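Local coordinates for protein cytochrome P450 (Rhodococcus erythropolis, PDB 3WEC) that probably acts as a heme monooxygenase that N-hydroxylates the quinoline ring of aurachin alkaloids, an essential step for their antibiotic activity, at residues V58-L63 with Y354-H359; H301-I306 with V326-G331. All blocks are in the same frame, centred on the assembly; numbering follows the deposited sequence.

Contact 1: V58-L63 with Y354-H359; sequences VLRSRL and YGRGIH. With HEM (protoporphyrin IX containing Fe), chain B.
The Arg60 guanidinium has Gly357 N and Arg356 CB over one face, the nitrogen 4.2 Å above the plane and displaced toward the rim, while Arg60 NH1 comes within 3.3 Å of Arg356 CG. A bend at chi3 (96°) brings the guanidinium of Arg60 across the CB-CG part of Arg356, and the two guanidinium planes stand 49° apart. Asp56 pairs with both arginines, in a salt bridge with Arg356 NH1 and a long, weak ion pair with Arg60 NH1. At the edge of the His359 imidazole, ND1 donates in the ring plane to heme propionate O2D (2.8 Å, 164°). Tyr354 touches the porphyrin through CE1, 3.5 Å from C3B.

Residues 354-359 belong to the cysteine-ligand loop of the P450 fold, which carries the axial Cys361; helix 52-60 packs against this loop by its last turn. Leu59, its CG anti to the carbonyl carbon, sets CD1 4.0 Å from Gly355 CA and turns CD2 toward the other propionate. That Gly355 CA, bare of a side chain, approaches propionate O2A to 3.2 Å. No direct hydrogen bond joins the two segments; instead a water receives the N-H of Ile358 (2.8 Å) and donates to Arg60 O.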
ATOM      1  N   VAL A  58      -0.178  13.109 -13.822  1.00 57.00           N
ATOM      2  CA  VAL A  58      -0.627  11.803 -14.357  1.00 56.44           C
ATOM      3  C   VAL A  58      -1.600  11.031 -13.433  1.00 53.74           C
ATOM      4  O   VAL A  58      -2.576  10.422 -13.907  1.00 53.18           O
ATOM      5  CB  VAL A  58       0.580  10.901 -14.753  1.00 56.13           C
ATOM      6  CG1 VAL A  58       0.129   9.501 -15.163  1.00 54.83           C
ATOM      7  CG2 VAL A  58       1.395  11.545 -15.865  1.00 58.86           C
ATOM      8  N   LEU A  59      -1.330  11.037 -12.119  1.00 52.26           N
ATOM      9  CA  LEU A  59      -2.262  10.414 -11.145  1.00 48.49           C
ATOM     10  C   LEU A  59      -3.659  11.062 -11.234  1.00 50.35           C
ATOM     11  O   LEU A  59      -4.676  10.362 -11.169  1.00 49.04           O
ATOM     12  CB  LEU A  59      -1.723  10.483  -9.716  1.00 46.45           C
ATOM     13  CG  LEU A  59      -0.372   9.809  -9.397  1.00 44.98           C
ATOM     14  CD1 LEU A  59       0.153  10.268  -8.042  1.00 43.76           C
ATOM     15  CD2 LEU A  59      -0.441   8.294  -9.466  1.00 42.99           C
ATOM     16  N   ARG A  60      -3.702  12.379 -11.460  1.00 53.39           N
ATOM     17  CA  ARG A  60      -4.961  13.143 -11.419  1.00 55.88           C
ATOM     18  C   ARG A  60      -5.746  13.129 -12.723  1.00 58.78           C
ATOM     19  O   ARG A  60      -6.973  13.191 -12.712  1.00 60.62           O
ATOM     20  CB  ARG A  60      -4.711  14.596 -11.002  1.00 59.13           C
ATOM     21  CG  ARG A  60      -4.082  14.767  -9.625  1.00 57.81           C
ATOM     22  CD  ARG A  60      -4.177  16.212  -9.157  1.00 61.01           C
ATOM     23  NE  ARG A  60      -5.348  16.342  -8.301  1.00 62.25           N
ATOM     24  CZ  ARG A  60      -5.318  16.585  -6.991  1.00 61.94           C
ATOM     25  NH1 ARG A  60      -4.169  16.774  -6.349  1.00 61.48           N
ATOM     26  NH2 ARG A  60      -6.455  16.646  -6.319  1.00 63.22           N
ATOM     27  N   SER A  61      -5.038  13.035 -13.841  1.00 60.12           N
ATOM     28  CA  SER A  61      -5.627  13.252 -15.171  1.00 64.20           C
ATOM     29  C   SER A  61      -6.726  12.236 -15.571  1.00 64.15           C
ATOM     30  O   SER A  61      -6.606  11.051 -15.294  1.00 61.13           O
ATOM     31  CB  SER A  61      -4.492  13.341 -16.215  1.00 65.57           C
ATOM     32  OG  SER A  61      -4.833  12.790 -17.475  1.00 67.71           O
ATOM     33  N   ARG A  62      -7.797  12.702 -16.220  1.00 67.88           N
ATOM     34  CA  ARG A  62      -8.792  11.759 -16.739  1.00 68.77           C
ATOM     35  C   ARG A  62      -8.386  11.145 -18.089  1.00 69.82           C
ATOM     36  O   ARG A  62      -9.120  10.349 -18.672  1.00 71.12           O
ATOM     37  CB  ARG A  62     -10.242  12.299 -16.696  1.00 72.19           C
ATOM     38  CG  ARG A  62     -10.578  13.480 -17.580  1.00 78.03           C
ATOM     39  CD  ARG A  62     -10.438  14.801 -16.838  1.00 79.60           C
ATOM     40  NE  ARG A  62     -10.365  15.952 -17.744  1.00 84.53           N
ATOM     41  CZ  ARG A  62     -11.021  16.082 -18.899  1.00 89.27           C
ATOM     42  NH1 ARG A  62     -10.862  17.183 -19.627  1.00 93.83           N
ATOM     43  NH2 ARG A  62     -11.851  15.137 -19.328  1.00 89.33           N
ATOM     44  N   LEU A  63      -7.184  11.481 -18.545  1.00 69.56           N
ATOM     45  CA  LEU A  63      -6.568  10.826 -19.707  1.00 71.01           C
ATOM     46  C   LEU A  63      -5.776   9.567 -19.319  1.00 67.84           C
ATOM     47  O   LEU A  63      -5.249   8.868 -20.187  1.00 70.27           O
ATOM     48  CB  LEU A  63      -5.666  11.807 -20.481  1.00 73.85           C
ATOM     49  CG  LEU A  63      -6.233  13.138 -21.036  1.00 78.31           C
ATOM     50  CD1 LEU A  63      -5.409  13.646 -22.224  1.00 82.53           C
ATOM     51  CD2 LEU A  63      -7.713  13.044 -21.405  1.00 80.24           C
ATOM     52  N   TYR A 354      -0.171   8.323  -1.202  1.00 30.35           N
ATOM     53  CA  TYR A 354      -1.519   7.793  -1.281  1.00 28.93           C
ATOM     54  C   TYR A 354      -2.170   7.958  -2.672  1.00 29.65           C
ATOM     55  O   TYR A 354      -3.341   7.616  -2.851  1.00 28.64           O
ATOM     56  CB  TYR A 354      -2.373   8.457  -0.222  1.00 29.25           C
ATOM     57  CG  TYR A 354      -2.152   8.053   1.233  1.00 28.66           C
ATOM     58  CD1 TYR A 354      -2.257   6.692   1.642  1.00 27.05           C
ATOM     59  CD2 TYR A 354      -1.895   9.035   2.239  1.00 29.47           C
ATOM     60  CE1 TYR A 354      -2.113   6.315   2.976  1.00 25.86           C
ATOM     61  CE2 TYR A 354      -1.761   8.659   3.594  1.00 29.11           C
ATOM     62  CZ  TYR A 354      -1.847   7.275   3.932  1.00 27.18           C
ATOM     63  OH  TYR A 354      -1.740   6.860   5.225  1.00 26.58           O
ATOM     64  N   GLY A 355      -1.416   8.456  -3.656  1.00 30.78           N
ATOM     65  CA  GLY A 355      -1.941   8.652  -4.994  1.00 32.87           C
ATOM     66  C   GLY A 355      -2.648  10.000  -4.940  1.00 35.56           C
ATOM     67  O   GLY A 355      -2.616  10.653  -3.894  1.00 36.66           O
ATOM     68  N   ARG A 356      -3.272  10.420  -6.035  1.00 37.40           N
ATOM     69  CA  ARG A 356      -4.021  11.693  -6.089  1.00 40.67           C
ATOM     70  C   ARG A 356      -5.180  11.544  -7.081  1.00 42.98           C
ATOM     71  O   ARG A 356      -5.083  10.779  -8.063  1.00 45.48           O
ATOM     72  CB  ARG A 356      -3.116  12.860  -6.537  1.00 43.07           C
ATOM     73  CG  ARG A 356      -2.749  13.887  -5.447  1.00 43.34           C
ATOM     74  CD  ARG A 356      -1.392  13.570  -4.887  1.00 41.99           C
ATOM     75  NE  ARG A 356      -0.851  14.460  -3.865  1.00 42.63           N
ATOM     76  CZ  ARG A 356      -0.040  15.481  -4.133  1.00 45.12           C
ATOM     77  NH1 ARG A 356       0.235  15.774  -5.398  1.00 47.06           N
ATOM     78  NH2 ARG A 356       0.471  16.224  -3.149  1.00 45.11           N
ATOM     79  N   GLY A 357      -6.279  12.242  -6.821  1.00 43.33           N
ATOM     80  CA  GLY A 357      -7.436  12.137  -7.665  1.00 43.22           C
ATOM     81  C   GLY A 357      -8.396  11.060  -7.232  1.00 40.48           C
ATOM     82  O   GLY A 357      -8.496  10.752  -6.032  1.00 38.64           O
ATOM     83  N   ILE A 358      -9.105  10.490  -8.216  1.00 40.75           N
ATOM     84  CA  ILE A 358     -10.299   9.688  -7.954  1.00 39.61           C
ATOM     85  C   ILE A 358      -9.912   8.399  -7.266  1.00 36.33           C
ATOM     86  O   ILE A 358     -10.713   7.885  -6.523  1.00 36.57           O
ATOM     87  CB  ILE A 358     -11.176   9.382  -9.212  1.00 41.61           C
ATOM     88  CG1 ILE A 358     -10.315   8.832 -10.363  1.00 41.85           C
ATOM     89  CG2 ILE A 358     -11.984  10.631  -9.636  1.00 44.50           C
ATOM     90  CD1 ILE A 358     -11.068   8.319 -11.563  1.00 42.93           C
ATOM     91  N   HIS A 359      -8.669   7.941  -7.465  1.00 34.42           N
ATOM     92  CA  HIS A 359      -8.192   6.710  -6.850  1.00 32.30           C
ATOM     93  C   HIS A 359      -7.426   6.963  -5.580  1.00 30.95           C
ATOM     94  O   HIS A 359      -6.842   6.050  -5.038  1.00 28.89           O
ATOM     95  CB  HIS A 359      -7.347   5.866  -7.824  1.00 30.92           C
ATOM     96  CG  HIS A 359      -8.069   5.435  -9.093  1.00 32.47           C
ATOM     97  ND1 HIS A 359      -8.848   4.338  -9.159  1.00 32.01           N
ATOM     98  CD2 HIS A 359      -8.122   6.025 -10.363  1.00 35.70           C
ATOM     99  CE1 HIS A 359      -9.292   4.170 -10.404  1.00 34.22           C
ATOM    100  NE2 HIS A 359      -8.862   5.218 -11.143  1.00 37.31           N
TER
HETATM  101  CHA HEM B 501      -5.334   2.681  -3.361  1.00 25.08           C
HETATM  102  CHB HEM B 501      -1.184   3.717  -0.830  1.00 24.97           C
HETATM  103  CHC HEM B 501      -3.228   1.934   3.262  1.00 24.00           C
HETATM  104  CHD HEM B 501      -7.353   0.714   0.618  1.00 22.71           C
HETATM  105  C1A HEM B 501      -4.002   3.057  -2.942  1.00 24.28           C
HETATM  106  C2A HEM B 501      -2.980   3.506  -3.944  1.00 28.16           C
HETATM  107  C3A HEM B 501      -1.793   3.805  -3.178  1.00 29.55           C
HETATM  108  C4A HEM B 501      -2.186   3.481  -1.809  1.00 24.80           C
HETATM  109  CMA HEM B 501      -0.433   4.318  -3.707  1.00 28.39           C
HETATM  110  CAA HEM B 501      -3.030   3.711  -5.463  1.00 27.61           C
HETATM  111  CBA HEM B 501      -3.554   5.152  -5.610  1.00 27.44           C
HETATM  112  CGA HEM B 501      -3.441   5.657  -7.062  1.00 31.98           C
HETATM  113  O1A HEM B 501      -3.419   4.855  -8.042  1.00 28.10           O
HETATM  114  O2A HEM B 501      -3.422   6.906  -7.251  1.00 31.39           O
HETATM  115  C1B HEM B 501      -1.416   3.280   0.545  1.00 26.52           C
HETATM  116  C2B HEM B 501      -0.404   3.608   1.546  1.00 23.93           C
HETATM  117  C3B HEM B 501      -1.022   3.044   2.716  1.00 24.75           C
HETATM  118  C4B HEM B 501      -2.294   2.481   2.278  1.00 25.81           C
HETATM  119  CMB HEM B 501       0.942   4.269   1.443  1.00 24.45           C
HETATM  120  CAB HEM B 501      -0.388   3.086   4.060  1.00 26.47           C
HETATM  121  CBB HEM B 501      -0.395   2.010   4.806  1.00 27.54           C
HETATM  122  C1C HEM B 501      -4.556   1.481   2.910  1.00 23.95           C
HETATM  123  C2C HEM B 501      -5.411   0.748   3.844  1.00 24.97           C
HETATM  124  C3C HEM B 501      -6.600   0.400   3.037  1.00 25.46           C
HETATM  125  C4C HEM B 501      -6.396   0.907   1.695  1.00 21.40           C
HETATM  126  CMC HEM B 501      -5.074   0.454   5.280  1.00 27.00           C
HETATM  127  CAC HEM B 501      -7.818  -0.383   3.431  1.00 26.36           C
HETATM  128  CBC HEM B 501      -8.102  -0.665   4.683  1.00 29.59           C
HETATM  129  C1D HEM B 501      -7.131   1.103  -0.781  1.00 24.71           C
HETATM  130  C2D HEM B 501      -8.214   0.991  -1.753  1.00 26.67           C
HETATM  131  C3D HEM B 501      -7.626   1.568  -2.976  1.00 26.71           C
HETATM  132  C4D HEM B 501      -6.299   2.006  -2.513  1.00 26.02           C
HETATM  133  CMD HEM B 501      -9.566   0.344  -1.551  1.00 28.24           C
HETATM  134  CAD HEM B 501      -8.242   1.686  -4.341  1.00 26.80           C
HETATM  135  CBD HEM B 501      -8.800   3.126  -4.442  1.00 24.47           C
HETATM  136  CGD HEM B 501      -9.472   3.403  -5.745  1.00 27.50           C
HETATM  137  O1D HEM B 501     -10.478   4.168  -5.712  1.00 29.53           O
HETATM  138  O2D HEM B 501      -9.019   2.864  -6.807  1.00 26.52           O
HETATM  139  NA  HEM B 501      -3.578   3.135  -1.549  1.00 25.41           N
HETATM  140  NB  HEM B 501      -2.568   2.675   0.963  1.00 25.46           N
HETATM  141  NC  HEM B 501      -5.158   1.640   1.626  1.00 22.44           N
HETATM  142  ND  HEM B 501      -6.012   1.754  -1.213  1.00 27.49           N
HETATM  143 FE   HEM B 501      -4.307   2.092  -0.037  1.00 24.39          FE
HETATM  144  O   HOH W   1      -8.612  11.704 -10.689  1.00 34.11           O
HETATM  145  O   HOH W   2      -2.961   0.044  -0.401  1.00 21.46           O

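Contact 2: H301-I306 with V326-G331; sequences HEAGRI and VLLASG. With AUI (3-[(2E,6E,9R)-9-hydroxy-3,7,11-trimethyldodeca-2,6,10-trien-1-yl]-2-methylquinolin-4(1H)-one), chain C.
Ala303 and Val326 form an antiparallel hydrogen-bonded pair in the mixed sheet of the P450 fold, where strand 303-307 runs beside strand 323-326. Val326 N donates to Ala303 O over 2.8 Å, and Ala303 N returns a bond to Val326 O at 3.1 Å, lying in the carbonyl plane. Val326 O also accepts from Leu328 N, closing an inverse gamma turn centred on Leu327 that leads into helix 328-333. On the buried side the packing is close: Leu328 CD2 meets Ala303 CB at 3.9 Å, and Leu59 of helix 52-60 presses on both.

Glu302 with Leu327 is the looser part, Glu302 being partly open to solvent. CG sits between the backbone N and carbonyl carbon (chi1 46°), and the extended chain runs alongside Leu327, pointing the same way; OE1 is 3.7 Å from Leu327 CD1, and OE2 approaches C27 of the bound aurachin intermediate. A second tight, buried part lies beyond the strand pair, where Ala329 N makes a weak hydrogen bond to His301 O. Tyr30 OH bonds to His301 ND1, and Ala329 CB sits over one face of that imidazole in a CH-pi contact, 3.3 Å from the ring centroid and 15° off the normal.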
ATOM      1  N   HIS A 301       6.534   2.414  -3.867  1.00 31.70           N
ATOM      2  CA  HIS A 301       7.369   3.322  -4.693  1.00 35.87           C
ATOM      3  C   HIS A 301       6.754   3.663  -6.026  1.00 37.77           C
ATOM      4  O   HIS A 301       7.128   4.665  -6.645  1.00 39.15           O
ATOM      5  CB  HIS A 301       8.815   2.783  -4.846  1.00 36.53           C
ATOM      6  CG  HIS A 301       9.698   3.099  -3.655  1.00 37.03           C
ATOM      7  ND1 HIS A 301      11.007   3.425  -3.777  1.00 39.01           N
ATOM      8  CD2 HIS A 301       9.408   3.142  -2.281  1.00 34.87           C
ATOM      9  CE1 HIS A 301      11.526   3.656  -2.550  1.00 38.67           C
ATOM     10  NE2 HIS A 301      10.551   3.471  -1.636  1.00 35.62           N
ATOM     11  N   GLU A 302       5.827   2.815  -6.482  1.00 38.87           N
ATOM     12  CA  GLU A 302       5.026   3.114  -7.683  1.00 42.55           C
ATOM     13  C   GLU A 302       3.503   2.911  -7.647  1.00 41.59           C
ATOM     14  O   GLU A 302       2.978   2.035  -6.941  1.00 38.76           O
ATOM     15  CB  GLU A 302       5.587   2.425  -8.902  1.00 46.32           C
ATOM     16  CG  GLU A 302       5.961   0.976  -8.733  1.00 48.00           C
ATOM     17  CD  GLU A 302       6.878   0.541  -9.865  1.00 52.43           C
ATOM     18  OE1 GLU A 302       7.713   1.370 -10.285  1.00 54.61           O
ATOM     19  OE2 GLU A 302       6.752  -0.599 -10.361  1.00 54.91           O
ATOM     20  N   ALA A 303       2.822   3.787  -8.395  1.00 41.84           N
ATOM     21  CA  ALA A 303       1.418   3.651  -8.766  1.00 41.20           C
ATOM     22  C   ALA A 303       1.399   3.410 -10.295  1.00 43.63           C
ATOM     23  O   ALA A 303       2.321   3.838 -10.992  1.00 44.93           O
ATOM     24  CB  ALA A 303       0.670   4.923  -8.431  1.00 40.55           C
ATOM     25  N   GLY A 304       0.379   2.730 -10.819  1.00 42.79           N
ATOM     26  CA  GLY A 304       0.339   2.430 -12.256  1.00 44.97           C
ATOM     27  C   GLY A 304      -0.811   3.104 -12.999  1.00 44.80           C
ATOM     28  O   GLY A 304      -1.896   3.247 -12.435  1.00 42.43           O
ATOM     29  N   ARG A 305      -0.573   3.530 -14.242  1.00 46.97           N
ATOM     30  CA  ARG A 305      -1.636   4.046 -15.099  1.00 48.87           C
ATOM     31  C   ARG A 305      -1.547   3.489 -16.509  1.00 52.59           C
ATOM     32  O   ARG A 305      -0.496   3.008 -16.933  1.00 54.33           O
ATOM     33  CB  ARG A 305      -1.651   5.576 -15.185  1.00 50.03           C
ATOM     34  CG  ARG A 305      -2.096   6.318 -13.940  1.00 47.08           C
ATOM     35  CD  ARG A 305      -3.494   5.940 -13.488  1.00 45.23           C
ATOM     36  NE  ARG A 305      -3.904   6.745 -12.332  1.00 43.25           N
ATOM     37  CZ  ARG A 305      -3.661   6.441 -11.055  1.00 40.36           C
ATOM     38  NH1 ARG A 305      -2.982   5.334 -10.707  1.00 38.54           N
ATOM     39  NH2 ARG A 305      -4.098   7.261 -10.107  1.00 39.29           N
ATOM     40  N   ILE A 306      -2.682   3.554 -17.203  1.00 53.58           N
ATOM     41  CA  ILE A 306      -2.802   3.219 -18.594  1.00 57.61           C
ATOM     42  C   ILE A 306      -3.360   4.477 -19.229  1.00 60.45           C
ATOM     43  O   ILE A 306      -4.357   5.026 -18.745  1.00 59.01           O
ATOM     44  CB  ILE A 306      -3.794   2.054 -18.831  1.00 57.15           C
ATOM     45  CG1 ILE A 306      -3.495   0.851 -17.902  1.00 54.20           C
ATOM     46  CG2 ILE A 306      -3.820   1.658 -20.305  1.00 62.01           C
ATOM     47  CD1 ILE A 306      -2.174   0.145 -18.159  1.00 55.50           C
ATOM     48  N   VAL A 326       4.260   5.405 -12.178  1.00 49.41           N
ATOM     49  CA  VAL A 326       4.455   6.702 -11.541  1.00 48.85           C
ATOM     50  C   VAL A 326       5.300   6.542 -10.278  1.00 46.74           C
ATOM     51  O   VAL A 326       4.855   5.902  -9.331  1.00 44.20           O
ATOM     52  CB  VAL A 326       3.102   7.371 -11.209  1.00 46.92           C
ATOM     53  CG1 VAL A 326       3.316   8.628 -10.384  1.00 46.80           C
ATOM     54  CG2 VAL A 326       2.356   7.703 -12.488  1.00 49.10           C
ATOM     55  N   LEU A 327       6.501   7.124 -10.258  1.00 47.35           N
ATOM     56  CA  LEU A 327       7.407   6.957  -9.100  1.00 45.60           C
ATOM     57  C   LEU A 327       7.093   7.885  -7.948  1.00 43.84           C
ATOM     58  O   LEU A 327       7.718   8.938  -7.792  1.00 46.72           O
ATOM     59  CB  LEU A 327       8.870   7.160  -9.499  1.00 48.39           C
ATOM     60  CG  LEU A 327       9.802   6.000  -9.854  1.00 49.22           C
ATOM     61  CD1 LEU A 327       9.105   4.754 -10.399  1.00 47.91           C
ATOM     62  CD2 LEU A 327      10.816   6.537 -10.839  1.00 52.46           C
ATOM     63  N   LEU A 328       6.106   7.497  -7.158  1.00 40.50           N
ATOM     64  CA  LEU A 328       5.703   8.207  -5.953  1.00 37.90           C
ATOM     65  C   LEU A 328       6.887   8.549  -5.055  1.00 38.18           C
ATOM     66  O   LEU A 328       6.977   9.672  -4.540  1.00 39.00           O
ATOM     67  CB  LEU A 328       4.705   7.345  -5.184  1.00 34.61           C
ATOM     68  CG  LEU A 328       3.507   6.702  -5.894  1.00 33.54           C
ATOM     69  CD1 LEU A 328       2.736   5.916  -4.855  1.00 30.69           C
ATOM     70  CD2 LEU A 328       2.577   7.738  -6.511  1.00 35.09           C
ATOM     71  N   ALA A 329       7.804   7.582  -4.885  1.00 37.81           N
ATOM     72  CA  ALA A 329       8.956   7.703  -4.002  1.00 37.60           C
ATOM     73  C   ALA A 329       9.921   8.812  -4.484  1.00 40.60           C
ATOM     74  O   ALA A 329      10.425   9.598  -3.668  1.00 41.03           O
ATOM     75  CB  ALA A 329       9.674   6.361  -3.874  1.00 36.98           C
ATOM     76  N   SER A 330      10.139   8.875  -5.798  1.00 42.32           N
ATOM     77  CA  SER A 330      10.933   9.924  -6.435  1.00 46.43           C
ATOM     78  C   SER A 330      10.310  11.334  -6.306  1.00 47.63           C
ATOM     79  O   SER A 330      10.934  12.234  -5.754  1.00 49.38           O
ATOM     80  CB  SER A 330      11.160   9.573  -7.903  1.00 49.01           C
ATOM     81  OG  SER A 330      12.109  10.417  -8.460  1.00 52.38           O
ATOM     82  N   GLY A 331       9.084  11.503  -6.789  1.00 46.81           N
ATOM     83  CA  GLY A 331       8.382  12.766  -6.673  1.00 48.60           C
ATOM     84  C   GLY A 331       8.448  13.315  -5.267  1.00 48.02           C
ATOM     85  O   GLY A 331       8.800  14.450  -5.079  1.00 51.16           O
TER
HETATM   86  O13 AUI C 502      -2.832   0.392  -7.460  1.00 35.43           O
HETATM   87  C1  AUI C 502      -2.777   0.264  -6.214  1.00 35.28           C
HETATM   88  C4  AUI C 502      -3.946  -0.293  -5.506  1.00 34.20           C
HETATM   89  C5  AUI C 502      -5.080  -0.691  -6.208  1.00 32.99           C
HETATM   90  C6  AUI C 502      -6.167  -1.232  -5.525  1.00 34.19           C
HETATM   91  C7  AUI C 502      -6.056  -1.374  -4.134  1.00 35.55           C
HETATM   92  C8  AUI C 502      -4.935  -0.999  -3.391  1.00 31.29           C
HETATM   93  C9  AUI C 502      -3.831  -0.454  -4.029  1.00 35.25           C
HETATM   94  N10 AUI C 502      -2.702  -0.110  -3.336  1.00 32.21           N
HETATM   95  C3  AUI C 502      -1.603   0.419  -3.913  1.00 36.76           C
HETATM   96  C11 AUI C 502      -0.383   0.789  -3.084  1.00 31.93           C
HETATM   97  C2  AUI C 502      -1.577   0.640  -5.398  1.00 38.74           C
HETATM   98  C12 AUI C 502      -0.348   1.207  -6.055  1.00 35.85           C
HETATM   99  C14 AUI C 502       0.784   0.180  -5.943  1.00 42.56           C
HETATM  100  C15 AUI C 502       0.930  -1.135  -6.257  1.00 42.98           C
HETATM  101  C26 AUI C 502      -0.129  -2.045  -6.849  1.00 48.29           C
HETATM  102  C16 AUI C 502       2.289  -1.697  -5.923  1.00 43.44           C
HETATM  103  C17 AUI C 502       3.139  -2.217  -7.080  1.00 50.86           C
HETATM  104  C18 AUI C 502       2.354  -2.467  -8.338  1.00 49.58           C
HETATM  105  C19 AUI C 502       2.870  -2.663  -9.572  1.00 52.69           C
HETATM  106  C27 AUI C 502       4.343  -2.718  -9.894  1.00 51.74           C
HETATM  107  C20 AUI C 502       1.893  -2.909 -10.694  1.00 49.21           C
HETATM  108  C21 AUI C 502       1.319  -1.653 -11.361  1.00 47.32           C
HETATM  109  O28 AUI C 502       0.257  -2.106 -12.191  1.00 43.45           O
HETATM  110  C22 AUI C 502       0.693  -0.622 -10.445  1.00 45.17           C
HETATM  111  C23 AUI C 502      -0.632  -0.411 -10.208  1.00 47.49           C
HETATM  112  C24 AUI C 502      -0.970   0.708  -9.285  1.00 43.02           C
HETATM  113  C25 AUI C 502      -1.823  -1.181 -10.757  1.00 49.35           C

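How the contacts relate
Leu59 ties the two contacts together: its CD2 lies 3.7 Å from Ala303 CB and its CD1 3.8 Å from Leu328 CD2, while Arg305 NH2 makes a weak hydrogen bond to Leu59 O. Their centres are 11 Å apart. Contact 2 is core, built from a strand pair and a helix start held by direct backbone bonds and apolar side chains. Contact 1 is only partly buried, a helix end against a loop, with neighbouring arginines sharing Asp56 and a bridging water in place of direct hydrogen bonds. Both reach the heme propionates, through His359 in contact 1 and Arg305 in contact 2; contact 2 also lines the aurachin pocket.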